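Side-chain contact in alcohol dehydrogenase YqhD (Escherichia coli, PDB 4QGS), which reduces a broad range of short-chain aldehydes, including toxic products of lipid peroxidation, to alcohols with NADPH, using one zinc ion per subunit: residues K314-A319 and G328-R333. Numbering follows the deposited sequence.
Sequences KLLQYA and GSDDER
Two consecutive helices of the C-terminal, all-helical half of this zinc-binding member of the iron-containing alcohol dehydrogenase family, 312-323 and 330-347, meet as a helix-loop-helix pair in which Leu316 touches both Asp330 and Arg333 in the first turn of the second helix. The contact, 231 Å² over both sides, lies away from the zinc and cofactor sites, and Leu316 gives its largest share, 96 Å². CD1 meets CG of the Asp330 carboxylate at 3.7 Å, the two side chains crossing at about a right angle, while CD2 sits 3.6 Å from the backbone O of Asp330 and also touches CB of Arg333. CD2 further stands 3.9 Å off the plane of the Arg333 guanidinium, nearer its edge than its centre. That placement follows from the arginine chain, whose bend at chi3 (64°) brings the guanidinium back toward the first helix. NH2 of Arg333 comes within 3.5 Å of Leu316 O without a hydrogen bond. Replacing Leu316 by an alanine would remove both methyls and would probably open a gap between the helices, leaving the Arg333 guanidinium without CD2 over one face. The charged ends are held from outside the two segments: Asp330 OD1 forms a salt bridge with Arg312, and Arg333 NH2 a hydrogen bond with Ile325 O and a salt bridge with Glu320 OE1, tying the second helix to the first and the loop. Ala319 points toward the second helix at the closest backbone approach, where its CA is 6.6 Å from that of Arg333, and its CB packs against Arg333 O. The second helix starts with a capping box: Ser329 OG accepts from Glu332 N, and Ser329 N reaches Glu332 OE1 from the anti side at 2.8 Å, tilted 22° from the plane of the carboxylate.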
loop_
_atom_site.group_PDB
_atom_site.type_symbol
_atom_site.label_atom_id
_atom_site.label_comp_id
_atom_site.label_asym_id
_atom_site.label_seq_id
_atom_site.Cartn_x
_atom_site.Cartn_y
_atom_site.Cartn_z
ATOM N N LYS A 314 13.486 -11.825 -16.040
ATOM C CA LYS A 314 12.789 -10.570 -15.766
ATOM C C LYS A 314 13.745 -9.509 -15.223
ATOM O O LYS A 314 13.504 -8.328 -15.421
ATOM C CB LYS A 314 11.611 -10.789 -14.807
ATOM C CG LYS A 314 10.473 -11.677 -15.390
ATOM C CD LYS A 314 9.937 -11.183 -16.744
ATOM C CE LYS A 314 9.173 -9.839 -16.665
ATOM N NZ LYS A 314 7.823 -9.965 -16.041
ATOM N N LEU A 315 14.824 -9.905 -14.550
ATOM C CA LEU A 315 15.838 -8.914 -14.173
ATOM C C LEU A 315 16.488 -8.296 -15.410
ATOM O O LEU A 315 16.745 -7.101 -15.454
ATOM C CB LEU A 315 16.899 -9.548 -13.270
ATOM C CG LEU A 315 16.469 -9.676 -11.813
ATOM C CD1 LEU A 315 17.359 -10.690 -11.080
ATOM C CD2 LEU A 315 16.545 -8.292 -11.135
ATOM N N LEU A 316 16.746 -9.112 -16.434
ATOM C CA LEU A 316 17.326 -8.589 -17.663
ATOM C C LEU A 316 16.328 -7.730 -18.439
ATOM O O LEU A 316 16.697 -6.725 -19.058
ATOM C CB LEU A 316 17.816 -9.748 -18.552
ATOM C CG LEU A 316 19.020 -10.500 -17.989
ATOM C CD1 LEU A 316 19.224 -11.799 -18.773
ATOM C CD2 LEU A 316 20.256 -9.640 -18.059
ATOM N N GLN A 317 15.061 -8.126 -18.411
ATOM C CA GLN A 317 14.024 -7.340 -19.077
ATOM C C GLN A 317 13.868 -5.992 -18.377
ATOM O O GLN A 317 13.765 -4.950 -19.017
ATOM C CB GLN A 317 12.683 -8.090 -19.108
ATOM C CG GLN A 317 11.590 -7.336 -19.889
ATOM C CD GLN A 317 10.359 -8.185 -20.166
ATOM O OE1 GLN A 317 10.432 -9.413 -20.195
ATOM N NE2 GLN A 317 9.215 -7.532 -20.362
ATOM N N TYR A 318 13.862 -6.032 -17.049
ATOM C CA TYR A 318 13.792 -4.835 -16.222
ATOM C C TYR A 318 14.968 -3.916 -16.523
ATOM O O TYR A 318 14.793 -2.709 -16.704
ATOM C CB TYR A 318 13.752 -5.258 -14.747
ATOM C CG TYR A 318 14.002 -4.194 -13.696
ATOM C CD1 TYR A 318 13.015 -3.281 -13.358
ATOM C CD2 TYR A 318 15.196 -4.164 -12.986
ATOM C CE1 TYR A 318 13.222 -2.324 -12.359
ATOM C CE2 TYR A 318 15.419 -3.211 -11.978
ATOM C CZ TYR A 318 14.428 -2.293 -11.681
ATOM O OH TYR A 318 14.630 -1.351 -10.695
ATOM N N ALA A 319 16.160 -4.494 -16.623
ATOM C CA ALA A 319 17.368 -3.706 -16.864
ATOM C C ALA A 319 17.285 -2.968 -18.191
ATOM O O ALA A 319 17.621 -1.792 -18.280
ATOM C CB ALA A 319 18.591 -4.588 -16.831
ATOM N N GLY A 328 26.853 -5.410 -22.280
ATOM C CA GLY A 328 27.562 -6.229 -21.302
ATOM C C GLY A 328 26.949 -7.605 -21.115
ATOM O O GLY A 328 25.909 -7.883 -21.706
ATOM N N SER A 329 27.581 -8.467 -20.316
ATOM C CA SER A 329 27.005 -9.772 -19.990
ATOM C C SER A 329 25.711 -9.678 -19.201
ATOM O O SER A 329 25.360 -8.632 -18.645
ATOM C CB SER A 329 27.987 -10.617 -19.182
ATOM O OG SER A 329 28.047 -10.143 -17.844
ATOM N N ASP A 330 25.022 -10.809 -19.162
ATOM C CA ASP A 330 23.837 -10.961 -18.359
ATOM C C ASP A 330 24.135 -10.595 -16.917
ATOM O O ASP A 330 23.422 -9.782 -16.331
ATOM C CB ASP A 330 23.319 -12.382 -18.471
ATOM C CG ASP A 330 22.694 -12.658 -19.819
ATOM O OD1 ASP A 330 22.173 -13.769 -19.988
ATOM O OD2 ASP A 330 22.708 -11.772 -20.704
ATOM N N ASP A 331 25.204 -11.152 -16.349
ATOM C CA ASP A 331 25.522 -10.843 -14.956
ATOM C C ASP A 331 25.864 -9.371 -14.751
ATOM O O ASP A 331 25.463 -8.784 -13.752
ATOM C CB ASP A 331 26.670 -11.711 -14.445
ATOM C CG ASP A 331 26.211 -13.095 -14.049
ATOM O OD1 ASP A 331 25.076 -13.221 -13.534
ATOM O OD2 ASP A 331 26.981 -14.055 -14.250
ATOM N N GLU A 332 26.604 -8.776 -15.682
ATOM C CA GLU A 332 26.919 -7.349 -15.592
ATOM C C GLU A 332 25.654 -6.504 -15.700
ATOM O O GLU A 332 25.498 -5.505 -14.992
ATOM C CB GLU A 332 27.899 -6.936 -16.688
ATOM C CG GLU A 332 29.289 -7.523 -16.554
ATOM C CD GLU A 332 30.145 -7.248 -17.779
ATOM O OE1 GLU A 332 29.590 -7.226 -18.896
ATOM O OE2 GLU A 332 31.369 -7.059 -17.630
ATOM N N ARG A 333 24.752 -6.896 -16.593
ATOM C CA ARG A 333 23.517 -6.136 -16.774
ATOM C C ARG A 333 22.639 -6.220 -15.519
ATOM O O ARG A 333 22.073 -5.217 -15.083
ATOM C CB ARG A 333 22.758 -6.623 -18.009
ATOM C CG ARG A 333 23.494 -6.371 -19.326
ATOM C CD ARG A 333 22.779 -7.046 -20.499
ATOM N NE ARG A 333 21.464 -6.453 -20.695
ATOM C CZ ARG A 333 20.440 -7.042 -21.305
ATOM N NH1 ARG A 333 20.557 -8.267 -21.806
ATOM N NH2 ARG A 333 19.292 -6.391 -21.413
#